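Local coordinates for protein hydrogen peroxide-inducible genes activator (Corynebacterium glutamicum, PDB 6G1D) that probably senses hydrogen peroxide through redox-active cysteine chemistry and, as a LysR-type transcription factor, switches genes of the peroxide response, at residues L98-V104 with D128-V134; F174-S180 with G266-F272; L198-L202 with L248-L252; I258-T263 with L313-I319. The protein carries 1 engineered substitution. All blocks are in the same frame, centred on the assembly; numbering follows the deposited sequence.

Interaction 1. Residues L98-V104 with D128-V134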
loop_
_atom_site.group_PDB
_atom_site.type_symbol
_atom_site.label_atom_id
_atom_site.label_comp_id
_atom_site.label_asym_id
_atom_site.label_seq_id
_atom_site.Cartn_x
_atom_site.Cartn_y
_atom_site.Cartn_z
ATOM N N LEU B 98 -15.603 32.199 -8.373
ATOM C CA LEU B 98 -14.201 31.969 -8.115
ATOM C C LEU B 98 -13.681 32.673 -6.877
ATOM O O LEU B 98 -12.656 33.328 -6.900
ATOM C CB LEU B 98 -13.319 32.156 -9.347
ATOM C CG LEU B 98 -13.582 31.091 -10.396
ATOM C CD1 LEU B 98 -12.664 31.259 -11.580
ATOM C CD2 LEU B 98 -13.419 29.725 -9.781
ATOM N N THR B 99 -14.463 32.589 -5.814
ATOM C CA THR B 99 -14.029 33.071 -4.530
ATOM C C THR B 99 -14.097 31.854 -3.611
ATOM O O THR B 99 -14.865 30.890 -3.858
ATOM C CB THR B 99 -14.925 34.208 -4.015
ATOM O OG1 THR B 99 -16.241 33.736 -3.888
ATOM C CG2 THR B 99 -15.007 35.370 -5.011
ATOM N N GLY B 100 -13.331 31.881 -2.521
ATOM C CA GLY B 100 -13.317 30.790 -1.578
ATOM C C GLY B 100 -12.557 29.571 -2.074
ATOM O O GLY B 100 -11.906 29.621 -3.116
ATOM N N PRO B 101 -12.623 28.473 -1.323
ATOM C CA PRO B 101 -11.955 27.221 -1.661
ATOM C C PRO B 101 -12.386 26.668 -3.002
ATOM O O PRO B 101 -13.546 26.737 -3.362
ATOM C CB PRO B 101 -12.401 26.259 -0.550
ATOM C CG PRO B 101 -12.732 27.125 0.593
ATOM C CD PRO B 101 -13.253 28.400 0.004
ATOM N N LEU B 102 -11.416 26.157 -3.742
ATOM C CA LEU B 102 -11.657 25.358 -4.922
ATOM C C LEU B 102 -10.570 24.306 -4.886
ATOM O O LEU B 102 -9.401 24.645 -4.897
ATOM C CB LEU B 102 -11.532 26.208 -6.185
ATOM C CG LEU B 102 -11.789 25.493 -7.516
ATOM C CD1 LEU B 102 -13.258 25.092 -7.632
ATOM C CD2 LEU B 102 -11.348 26.359 -8.685
ATOM N N THR B 103 -10.953 23.044 -4.854
ATOM C CA THR B 103 -9.999 21.965 -4.893
ATOM C C THR B 103 -9.949 21.432 -6.314
ATOM O O THR B 103 -10.962 20.965 -6.860
ATOM C CB THR B 103 -10.380 20.889 -3.883
ATOM O OG1 THR B 103 -10.418 21.502 -2.607
ATOM C CG2 THR B 103 -9.304 19.753 -3.867
ATOM N N VAL B 104 -8.758 21.481 -6.908
ATOM C CA VAL B 104 -8.546 21.109 -8.297
ATOM C C VAL B 104 -7.650 19.869 -8.333
ATOM O O VAL B 104 -6.556 19.864 -7.797
ATOM C CB VAL B 104 -7.876 22.271 -9.055
ATOM C CG1 VAL B 104 -7.685 21.930 -10.511
ATOM C CG2 VAL B 104 -8.747 23.530 -8.967
ATOM N N ASP B 128 -9.431 36.366 -4.034
ATOM C CA ASP B 128 -10.225 35.689 -3.011
ATOM C C ASP B 128 -10.376 34.165 -3.247
ATOM O O ASP B 128 -10.957 33.472 -2.411
ATOM C CB ASP B 128 -11.599 36.352 -2.882
ATOM C CG ASP B 128 -11.511 37.832 -2.501
ATOM O OD1 ASP B 128 -12.007 38.646 -3.305
ATOM O OD2 ASP B 128 -10.961 38.156 -1.415
ATOM N N LEU B 129 -9.880 33.647 -4.378
ATOM C CA LEU B 129 -9.848 32.205 -4.621
ATOM C C LEU B 129 -8.758 31.582 -3.732
ATOM O O LEU B 129 -7.675 32.149 -3.610
ATOM C CB LEU B 129 -9.573 31.877 -6.072
ATOM C CG LEU B 129 -9.797 30.451 -6.567
ATOM C CD1 LEU B 129 -11.249 30.031 -6.490
ATOM C CD2 LEU B 129 -9.434 30.381 -8.046
ATOM N N GLU B 130 -9.089 30.455 -3.096
ATOM C CA GLU B 130 -8.178 29.708 -2.231
ATOM C C GLU B 130 -7.983 28.337 -2.876
ATOM O O GLU B 130 -8.690 27.381 -2.533
ATOM C CB GLU B 130 -8.767 29.486 -0.836
ATOM C CG GLU B 130 -8.857 30.674 0.092
ATOM C CD GLU B 130 -9.219 30.200 1.527
ATOM O OE1 GLU B 130 -9.707 29.035 1.757
ATOM O OE2 GLU B 130 -9.006 31.004 2.442
ATOM N N PRO B 131 -7.042 28.226 -3.816
ATOM C CA PRO B 131 -6.903 26.950 -4.505
ATOM C C PRO B 131 -6.191 25.877 -3.652
ATOM O O PRO B 131 -5.327 26.170 -2.835
ATOM C CB PRO B 131 -6.107 27.320 -5.767
ATOM C CG PRO B 131 -5.339 28.543 -5.364
ATOM C CD PRO B 131 -6.013 29.196 -4.218
ATOM N N HIS B 132 -6.634 24.645 -3.828
ATOM C CA HIS B 132 -6.043 23.462 -3.229
ATOM C C HIS B 132 -5.870 22.524 -4.397
ATOM O O HIS B 132 -6.760 22.409 -5.243
ATOM C CB HIS B 132 -6.973 22.899 -2.154
ATOM C CG HIS B 132 -7.170 23.844 -1.019
ATOM N ND1 HIS B 132 -8.343 24.533 -0.809
ATOM C CD2 HIS B 132 -6.305 24.276 -0.075
ATOM C CE1 HIS B 132 -8.201 25.326 0.236
ATOM N NE2 HIS B 132 -6.973 25.191 0.698
ATOM N N ILE B 133 -4.699 21.910 -4.468
ATOM C CA ILE B 133 -4.289 21.153 -5.620
ATOM C C ILE B 133 -4.099 19.729 -5.157
ATOM O O ILE B 133 -3.418 19.488 -4.181
ATOM C CB ILE B 133 -2.962 21.688 -6.222
ATOM C CG1 ILE B 133 -3.080 23.187 -6.539
ATOM C CG2 ILE B 133 -2.606 20.899 -7.471
ATOM C CD1 ILE B 133 -4.179 23.538 -7.541
ATOM N N VAL B 134 -4.731 18.793 -5.857
ATOM C CA VAL B 134 -4.508 17.386 -5.652
ATOM C C VAL B 134 -3.975 16.785 -6.948
ATOM O O VAL B 134 -4.666 16.753 -7.950
ATOM C CB VAL B 134 -5.817 16.678 -5.234
ATOM C CG1 VAL B 134 -5.595 15.180 -5.093
ATOM C CG2 VAL B 134 -6.293 17.246 -3.907
HETATM O O HOH W 1 -11.442 36.129 -6.169
#
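The parallel beta-alpha-beta unit of strand 100-106, helix 111-125 and strand 129-135 starts where Gly100 pairs with Leu129, and five consecutive bridges carry the pairing on to Val104 and Ile133. Six backbone hydrogen bonds zigzag across: Gly100, Leu102 and Val104 each give their N and accept at their O, meeting Asp128, Glu130, His132 and Val134. The bond from Val104 N to His132 O is 2.8 Å and nearly straight (171°), whereas Leu102 N to Glu130 O stretches to 3.2 Å. Leu129 does most of the side-chain work. With CG anti to the backbone N (chi1 -167°), it swings CD1 back over the first strand. There Leu129 CD1 lies 3.5 Å from Gly100 O and also touches Leu98 CD2. The same methyl comes to 3.8 Å from Leu102 CB. That face, shared with Val104 and Ile133, is covered by helix 111-125, through Val122 and Leu115, and by helix 293-316, through Phe296 and Phe299, as in the alpha/beta periplasmic-binding-protein-like fold of LysR effector domains. On the reverse face Pro101 and Glu130 lie alongside each other, Pro101 CG 3.8 Å from Glu130 OE1, while Glu130 OE2 turns to a salt bridge with Lys92. Further along, Thr103 OG1 sits 3.7 Å from His132 CB, and Pro101 CB comes up to the edge of the His132 ring. Strand 129-135 is an outer strand within its chain, and Ile133 N is taken up by Thr232 OG1 of the second subunit. At the start of the pair, one water donates to Leu98 O and accepts from Asp128 N.

Interaction 2. Residues F174-S180 with G266-F272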
loop_
_atom_site.group_PDB
_atom_site.type_symbol
_atom_site.label_atom_id
_atom_site.label_comp_id
_atom_site.label_asym_id
_atom_site.label_seq_id
_atom_site.Cartn_x
_atom_site.Cartn_y
_atom_site.Cartn_z
ATOM N N PHE B 174 2.430 16.237 -28.483
ATOM C CA PHE B 174 3.627 15.586 -27.965
ATOM C C PHE B 174 4.875 16.023 -28.764
ATOM O O PHE B 174 4.778 16.591 -29.838
ATOM C CB PHE B 174 3.523 14.072 -28.060
ATOM C CG PHE B 174 2.326 13.502 -27.355
ATOM C CD1 PHE B 174 2.074 13.824 -26.041
ATOM C CD2 PHE B 174 1.469 12.625 -28.007
ATOM C CE1 PHE B 174 0.970 13.309 -25.385
ATOM C CE2 PHE B 174 0.381 12.100 -27.367
ATOM C CZ PHE B 174 0.131 12.444 -26.054
ATOM N N ILE B 175 6.022 15.742 -28.181
ATOM C CA ILE B 175 7.311 15.891 -28.803
ATOM C C ILE B 175 8.126 14.647 -28.428
ATOM O O ILE B 175 7.949 14.094 -27.352
ATOM C CB ILE B 175 8.024 17.162 -28.322
ATOM C CG1 ILE B 175 9.288 17.448 -29.162
ATOM C CG2 ILE B 175 8.383 17.104 -26.824
ATOM C CD1 ILE B 175 9.751 18.896 -29.093
ATOM N N VAL B 176 8.980 14.214 -29.343
ATOM C CA VAL B 176 9.873 13.069 -29.139
ATOM C C VAL B 176 11.142 13.551 -28.466
ATOM O O VAL B 176 11.727 14.540 -28.878
ATOM C CB VAL B 176 10.213 12.389 -30.472
ATOM C CG1 VAL B 176 11.106 11.172 -30.249
ATOM C CG2 VAL B 176 8.947 11.993 -31.224
ATOM N N VAL B 177 11.576 12.857 -27.439
ATOM C CA VAL B 177 12.760 13.216 -26.692
ATOM C C VAL B 177 13.730 12.039 -26.743
ATOM O O VAL B 177 13.366 10.904 -26.440
ATOM C CB VAL B 177 12.427 13.541 -25.211
ATOM C CG1 VAL B 177 13.686 13.956 -24.447
ATOM C CG2 VAL B 177 11.378 14.639 -25.166
ATOM N N THR B 178 14.975 12.321 -27.105
ATOM C CA THR B 178 16.008 11.295 -27.299
ATOM C C THR B 178 17.295 11.755 -26.655
ATOM O O THR B 178 17.429 12.929 -26.289
ATOM C CB THR B 178 16.295 11.098 -28.789
ATOM O OG1 THR B 178 16.934 12.267 -29.353
ATOM C CG2 THR B 178 14.990 10.825 -29.555
ATOM N N ALA B 179 18.262 10.842 -26.535
ATOM C CA ALA B 179 19.607 11.236 -26.194
ATOM C C ALA B 179 20.150 12.149 -27.298
ATOM O O ALA B 179 19.763 12.065 -28.471
ATOM C CB ALA B 179 20.514 10.022 -26.028
ATOM N N SER B 180 21.031 13.043 -26.907
ATOM C CA SER B 180 21.740 13.939 -27.846
ATOM C C SER B 180 22.333 13.263 -29.083
ATOM O O SER B 180 22.266 13.809 -30.178
ATOM C CB SER B 180 22.885 14.612 -27.109
ATOM O OG SER B 180 22.319 15.544 -26.234
ATOM N N GLY B 266 22.307 16.662 -22.451
ATOM C CA GLY B 266 22.256 15.299 -22.948
ATOM C C GLY B 266 20.970 14.851 -23.606
ATOM O O GLY B 266 20.862 13.658 -23.973
ATOM N N LEU B 267 20.005 15.769 -23.764
ATOM C CA LEU B 267 18.754 15.474 -24.449
ATOM C C LEU B 267 18.667 16.193 -25.766
ATOM O O LEU B 267 19.219 17.260 -25.907
ATOM C CB LEU B 267 17.568 15.879 -23.592
ATOM C CG LEU B 267 17.386 15.106 -22.292
ATOM C CD1 LEU B 267 16.152 15.596 -21.570
ATOM C CD2 LEU B 267 17.224 13.631 -22.556
ATOM N N ALA B 268 17.961 15.608 -26.728
ATOM C CA ALA B 268 17.544 16.307 -27.930
ATOM C C ALA B 268 16.097 15.974 -28.192
ATOM O O ALA B 268 15.545 15.091 -27.536
ATOM C CB ALA B 268 18.400 15.919 -29.107
ATOM N N THR B 269 15.473 16.680 -29.124
ATOM C CA THR B 269 14.072 16.490 -29.447
ATOM C C THR B 269 13.870 16.319 -30.932
ATOM O O THR B 269 14.713 16.698 -31.727
ATOM C CB THR B 269 13.219 17.717 -29.002
ATOM O OG1 THR B 269 13.730 18.908 -29.606
ATOM C CG2 THR B 269 13.204 17.858 -27.475
ATOM N N ALA B 270 12.703 15.814 -31.289
ATOM C CA ALA B 270 12.288 15.633 -32.663
ATOM C C ALA B 270 10.781 15.710 -32.758
ATOM O O ALA B 270 10.083 15.493 -31.769
ATOM C CB ALA B 270 12.720 14.266 -33.140
ATOM N N ASN B 271 10.273 15.954 -33.964
ATOM C CA ASN B 271 8.831 15.968 -34.176
ATOM C C ASN B 271 8.411 15.184 -35.389
ATOM O O ASN B 271 9.175 15.023 -36.339
ATOM C CB ASN B 271 8.322 17.409 -34.329
ATOM C CG ASN B 271 8.274 18.146 -33.007
ATOM O OD1 ASN B 271 7.451 17.814 -32.149
ATOM N ND2 ASN B 271 9.167 19.117 -32.824
ATOM N N PHE B 272 7.162 14.744 -35.358
ATOM C CA PHE B 272 6.515 14.171 -36.506
ATOM C C PHE B 272 6.179 15.281 -37.481
ATOM O O PHE B 272 6.073 16.443 -37.081
ATOM C CB PHE B 272 5.257 13.423 -36.094
ATOM C CG PHE B 272 5.518 12.305 -35.136
ATOM C CD1 PHE B 272 6.108 11.133 -35.585
ATOM C CD2 PHE B 272 5.151 12.416 -33.819
ATOM C CE1 PHE B 272 6.377 10.104 -34.696
ATOM C CE2 PHE B 272 5.413 11.404 -32.922
ATOM C CZ PHE B 272 6.027 10.243 -33.358
HETATM O O HOH W 2 5.903 15.683 -32.823
HETATM O O HOH W 3 6.415 19.342 -30.306
#
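Ile175 reaches across to Thr269 and Asn271 where strand 174-179 runs antiparallel to 267-270. Its CG1 stands anti to the backbone N (chi1 -170°), which lays CG1 3.4 Å from Ala270 O and sends CD1 to within 3.7 Å of Thr269 CB. Asn271 leans over the same isoleucine, with OD1 3.5 Å from Ile175 CG1; a water donates to Asn271 OD1 at 2.6 Å and also to Phe174 O, while ND2 is turned to Gln188 OE1. On the face with Ala270, Val176 CG2 meets the Phe272 ring at CE2, 4.0 Å away, the two side chains crossing at about a right angle. Val177 returns to the Thr269 face, where its CG1 touches Leu267 CD2 at 4.0 Å. Thr178 holds OG1 squeezed between N and carbonyl carbon (chi1 68°), from where it bonds forward to Ala179 O. Along the backbone, Val176 pairs with Ala270 and Thr178 with Ala268 by two hydrogen bonds each, and Ser180 N to Gly266 O closes the end. Helix 237-245 lies against Val177 and Leu267 through Met241, helix 208-219 packs on Phe174, and strand 251-254 flanks 174-179 on its other edge.

Interaction 3. Residues L198-L202 with L248-L252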
loop_
_atom_site.group_PDB
_atom_site.type_symbol
_atom_site.label_atom_id
_atom_site.label_comp_id
_atom_site.label_asym_id
_atom_site.label_seq_id
_atom_site.Cartn_x
_atom_site.Cartn_y
_atom_site.Cartn_z
ATOM N N LEU B 198 12.374 3.265 -32.127
ATOM C CA LEU B 198 12.686 3.753 -30.783
ATOM C C LEU B 198 12.501 2.642 -29.785
ATOM O O LEU B 198 11.588 1.819 -29.925
ATOM C CB LEU B 198 11.757 4.926 -30.404
ATOM C CG LEU B 198 11.850 6.113 -31.364
ATOM C CD1 LEU B 198 10.888 7.213 -30.994
ATOM C CD2 LEU B 198 13.255 6.661 -31.376
ATOM N N ASP B 199 13.371 2.606 -28.776
ATOM C CA ASP B 199 13.099 1.832 -27.568
ATOM C C ASP B 199 12.384 2.787 -26.638
ATOM O O ASP B 199 13.044 3.583 -25.972
ATOM C CB ASP B 199 14.399 1.303 -26.934
ATOM C CG ASP B 199 15.077 0.249 -27.800
ATOM O OD1 ASP B 199 16.312 0.322 -27.930
ATOM O OD2 ASP B 199 14.379 -0.629 -28.379
ATOM N N LEU B 200 11.062 2.706 -26.607
ATOM C CA LEU B 200 10.264 3.638 -25.815
ATOM C C LEU B 200 10.352 3.327 -24.338
ATOM O O LEU B 200 10.165 2.179 -23.942
ATOM C CB LEU B 200 8.801 3.629 -26.269
ATOM C CG LEU B 200 8.563 4.134 -27.676
ATOM C CD1 LEU B 200 7.096 3.853 -28.038
ATOM C CD2 LEU B 200 8.923 5.626 -27.772
ATOM N N LEU B 201 10.653 4.347 -23.534
ATOM C CA LEU B 201 10.561 4.271 -22.069
ATOM C C LEU B 201 9.323 5.033 -21.709
ATOM O O LEU B 201 9.213 6.231 -21.990
ATOM C CB LEU B 201 11.770 4.907 -21.395
ATOM C CG LEU B 201 13.104 4.334 -21.808
ATOM C CD1 LEU B 201 14.273 5.222 -21.431
ATOM C CD2 LEU B 201 13.296 2.986 -21.163
ATOM N N LEU B 202 8.394 4.352 -21.071
ATOM C CA LEU B 202 7.079 4.898 -20.740
ATOM C C LEU B 202 6.896 4.884 -19.230
ATOM O O LEU B 202 7.516 4.097 -18.488
ATOM C CB LEU B 202 5.969 4.078 -21.396
ATOM C CG LEU B 202 6.061 3.931 -22.936
ATOM C CD1 LEU B 202 4.968 3.045 -23.496
ATOM C CD2 LEU B 202 5.988 5.298 -23.599
ATOM N N LEU B 248 19.317 4.720 -22.408
ATOM C CA LEU B 248 18.491 3.536 -22.196
ATOM C C LEU B 248 17.236 3.510 -23.064
ATOM O O LEU B 248 16.545 2.517 -23.074
ATOM C CB LEU B 248 18.128 3.379 -20.718
ATOM C CG LEU B 248 19.295 2.984 -19.816
ATOM C CD1 LEU B 248 20.480 3.908 -19.707
ATOM C CD2 LEU B 248 18.748 2.708 -18.431
ATOM N N GLY B 249 16.954 4.585 -23.788
ATOM C CA GLY B 249 15.736 4.668 -24.584
ATOM C C GLY B 249 15.336 6.092 -24.931
ATOM O O GLY B 249 16.070 7.048 -24.662
ATOM N N SER B 250 14.191 6.216 -25.572
ATOM C CA SER B 250 13.619 7.485 -25.969
ATOM C C SER B 250 12.223 7.574 -25.398
ATOM O O SER B 250 11.667 6.553 -24.934
ATOM C CB SER B 250 13.551 7.540 -27.495
ATOM O OG SER B 250 14.850 7.455 -28.066
ATOM N N THR B 251 11.608 8.758 -25.455
ATOM C CA THR B 251 10.214 8.889 -25.017
ATOM C C THR B 251 9.476 9.996 -25.746
ATOM O O THR B 251 10.030 10.655 -26.626
ATOM C CB THR B 251 10.133 9.017 -23.472
ATOM O OG1 THR B 251 8.818 8.658 -22.997
ATOM C CG2 THR B 251 10.486 10.426 -23.023
ATOM N N LEU B 252 8.194 10.124 -25.425
ATOM C CA LEU B 252 7.387 11.271 -25.860
ATOM C C LEU B 252 6.869 12.004 -24.614
ATOM O O LEU B 252 6.483 11.368 -23.652
ATOM C CB LEU B 252 6.232 10.876 -26.749
ATOM C CG LEU B 252 6.527 10.515 -28.207
ATOM C CD1 LEU B 252 7.323 9.212 -28.340
ATOM C CD2 LEU B 252 5.264 10.437 -29.027
HETATM O O HOH W 4 15.587 4.779 -28.643
#
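Leu200 and Ser250 form a single isolated bridge where the loop 198-202 meets the start of strand 251-254, the outermost strand of this chain's six-stranded sheet at that end. The two segments head 78° apart, and the pairing stays a single bridge. Three hydrogen bonds make the join. Ser250 N gives to Asp199 O at 2.9 Å, and Ser250 O takes Leu201 N at 2.8 Å, the donor lying nearly along the C=O axis, so both backbone polar atoms of Ser250 are engaged by the loop. The third comes from a side chain: Thr251 OG1 stands anti to the backbone N (chi1 -159°), which directs it onto Leu201 O.

The apolar contacts are carried by leucines. Leu201 lays CD1 over the backbone of Gly249, 3.5 Å from its CA, and the same Gly249 CA lies against Asp199 O at 3.2 Å. Leu200 CD2 meets Leu252 CD1 at 4.0 Å, next to helix 208-219, which supplies Cys217 to Leu200 and Leu216 to Leu252. Leu198 CD2 rests on Ser250 OG and CB, with Val176 of strand 164-179 also against it. Helix 237-245 packs on the other members, Leu243 touching both Leu201 and Leu248. A water completes the junction, accepting from Asp199 N at 3.1 Å and lying 2.8 Å from Ser250 OG.

Interaction 4. Residues I258-T263 with L313-I319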
loop_
_atom_site.group_PDB
_atom_site.type_symbol
_atom_site.label_atom_id
_atom_site.label_comp_id
_atom_site.label_asym_id
_atom_site.label_seq_id
_atom_site.Cartn_x
_atom_site.Cartn_y
_atom_site.Cartn_z
ATOM N N ILE B 258 8.327 20.740 -21.793
ATOM C CA ILE B 258 9.642 21.059 -22.389
ATOM C C ILE B 258 10.556 21.876 -21.490
ATOM O O ILE B 258 11.672 21.450 -21.212
ATOM C CB ILE B 258 9.471 21.634 -23.806
ATOM C CG1 ILE B 258 9.075 20.504 -24.770
ATOM C CG2 ILE B 258 10.748 22.298 -24.319
ATOM C CD1 ILE B 258 8.527 20.980 -26.089
ATOM N N PRO B 259 10.087 23.032 -20.976
ATOM C CA PRO B 259 11.050 23.846 -20.227
ATOM C C PRO B 259 11.487 23.223 -18.927
ATOM O O PRO B 259 12.496 23.620 -18.379
ATOM C CB PRO B 259 10.290 25.151 -19.934
ATOM C CG PRO B 259 9.116 25.145 -20.829
ATOM C CD PRO B 259 8.791 23.711 -21.158
ATOM N N TRP B 260 10.701 22.288 -18.407
ATOM C CA TRP B 260 10.934 21.720 -17.074
ATOM C C TRP B 260 11.698 20.416 -17.089
ATOM O O TRP B 260 12.298 20.072 -16.108
ATOM C CB TRP B 260 9.576 21.519 -16.373
ATOM C CG TRP B 260 8.848 22.805 -16.243
ATOM C CD1 TRP B 260 7.874 23.260 -17.044
ATOM C CD2 TRP B 260 9.131 23.849 -15.309
ATOM N NE1 TRP B 260 7.467 24.528 -16.641
ATOM C CE2 TRP B 260 8.202 24.878 -15.542
ATOM C CE3 TRP B 260 10.031 23.974 -14.255
ATOM C CZ2 TRP B 260 8.215 26.071 -14.826
ATOM C CZ3 TRP B 260 10.018 25.160 -13.507
ATOM C CH2 TRP B 260 9.124 26.199 -13.815
ATOM N N GLU B 261 11.614 19.695 -18.205
ATOM C CA GLU B 261 12.162 18.349 -18.317
ATOM C C GLU B 261 13.209 18.179 -19.419
ATOM O O GLU B 261 14.085 17.332 -19.273
ATOM C CB GLU B 261 11.013 17.345 -18.592
ATOM C CG GLU B 261 9.832 17.351 -17.626
ATOM C CD GLU B 261 10.135 16.934 -16.174
ATOM O OE1 GLU B 261 11.285 16.542 -15.888
ATOM O OE2 GLU B 261 9.197 16.999 -15.298
ATOM N N CYS B 262 13.105 18.945 -20.509
ATOM C CA CYS B 262 13.841 18.663 -21.754
ATOM C C CYS B 262 15.000 19.572 -22.074
ATOM O O CYS B 262 15.543 19.457 -23.159
ATOM C CB CYS B 262 12.909 18.726 -22.954
ATOM S SG CYS B 262 11.526 17.645 -22.790
ATOM N N THR B 263 15.370 20.455 -21.147
ATOM C CA THR B 263 16.499 21.368 -21.339
ATOM C C THR B 263 17.754 20.901 -20.625
ATOM O O THR B 263 18.813 21.496 -20.821
ATOM C CB THR B 263 16.171 22.785 -20.845
ATOM O OG1 THR B 263 15.917 22.756 -19.440
ATOM C CG2 THR B 263 14.943 23.318 -21.586
ATOM N N LEU B 313 6.309 29.500 -23.015
ATOM C CA LEU B 313 7.525 29.164 -22.298
ATOM C C LEU B 313 8.309 28.067 -23.058
ATOM O O LEU B 313 9.525 28.159 -23.200
ATOM C CB LEU B 313 7.263 28.727 -20.878
ATOM C CG LEU B 313 8.476 28.588 -19.942
ATOM C CD1 LEU B 313 9.099 29.965 -19.675
ATOM C CD2 LEU B 313 8.078 27.957 -18.606
ATOM N N ALA B 314 7.601 27.073 -23.573
ATOM C CA ALA B 314 8.227 26.048 -24.407
ATOM C C ALA B 314 8.895 26.629 -25.663
ATOM O O ALA B 314 10.040 26.280 -25.954
ATOM C CB ALA B 314 7.217 24.974 -24.812
ATOM N N ALA B 315 8.203 27.516 -26.371
ATOM C CA ALA B 315 8.778 28.175 -27.537
ATOM C C ALA B 315 9.984 29.034 -27.180
ATOM O O ALA B 315 10.902 29.129 -27.975
ATOM C CB ALA B 315 7.714 29.008 -28.246
ATOM N N SER B 316 10.002 29.634 -25.985
ATOM C CA SER B 316 11.118 30.470 -25.544
ATOM C C SER B 316 12.429 29.704 -25.356
ATOM O O SER B 316 13.483 30.308 -25.303
ATOM C CB SER B 316 10.757 31.212 -24.246
ATOM O OG SER B 316 10.963 30.383 -23.098
ATOM N N THR B 317 12.376 28.382 -25.230
ATOM C CA THR B 317 13.598 27.602 -25.041
ATOM C C THR B 317 14.401 27.482 -26.323
ATOM O O THR B 317 15.552 27.110 -26.274
ATOM C CB THR B 317 13.324 26.163 -24.574
ATOM O OG1 THR B 317 12.565 25.486 -25.569
ATOM C CG2 THR B 317 12.570 26.159 -23.263
ATOM N N GLY B 318 13.777 27.727 -27.464
ATOM C CA GLY B 318 14.421 27.526 -28.766
ATOM C C GLY B 318 14.151 26.165 -29.366
ATOM O O GLY B 318 14.501 25.949 -30.538
ATOM N N ILE B 319 13.513 25.263 -28.606
ATOM C CA ILE B 319 13.255 23.906 -29.061
ATOM C C ILE B 319 12.082 24.016 -30.025
ATOM O O ILE B 319 11.077 24.642 -29.721
ATOM C CB ILE B 319 12.971 22.999 -27.839
ATOM C CG1 ILE B 319 14.303 22.784 -27.087
ATOM C CG2 ILE B 319 12.317 21.688 -28.244
ATOM C CD1 ILE B 319 14.178 22.250 -25.681
#
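Pro259 presses its ring against Leu313 where the short helix 258-261 meets the last turn of helix 293-316. No hydrogen bond passes between the two segments; the contact is mainly apolar packing. Pro259 CG lies 3.6 Å from Leu313 CG and 3.7 Å from Ala314 N, so the proline ring rests partly on the side chain and partly on the helix backbone. Leu313, with CG anti to the backbone N (chi1 -169°), also brings CD2 to 4.0 Å from Trp260 NE1, approaching the indole obliquely. A second patch forms round Ile258. Its CB stands 4.2 Å from Ala314 CB, and its CG2 branch meets Ile319 CD1 at 3.7 Å as the two isoleucines lie alongside each other, running opposite ways. Thr317 adds CG2 to the same surface, touching Thr263 CG2.

The side-chain hydrogen bonds lie within 313-319 and shape the end of that helix. Thr317 OG1 gives to Ala314 O at 2.7 Å, in the carbonyl plane, and accepts from Ile319 N at 3.2 Å, an ST turn. Gly318 leaves the helical conformation with positive phi, and the chain then turns so that Ile319 comes back to Ile258.

Around the contact, Ile175 of strand 164-179 touches both Ile258 and Ile319. Trp260 meets the Tyr113 ring with the planes at about 30° and packs on Gln242 of the second subunit; a bound 1,2-ethanediol, probably from the crystallisation liquor, lies about 3 Å from its side chain.

Interactions 1, 2 and 3 all lie on one mixed six-stranded sheet, at its two ends. Interaction 1 comes first in the chain and sits alone, its centre about 36 Å from that of interaction 2, about 37 Å from interaction 3 and about 28 Å from interaction 4. At the far end, 2 and 3 have centres about 10 Å apart and share neighbouring strands 164-179 and 251-254, with Val177 N probably hydrogen-bonded to Thr251 O. Both segments of 3 fall between those of 2, and 4 follows 3. Interaction 4, centred about 11 Å from 2, alternates with it along the chain: the end of helix 293-316 and the residues after it return to helix 258-261, beside strands 164-179 and 267-287.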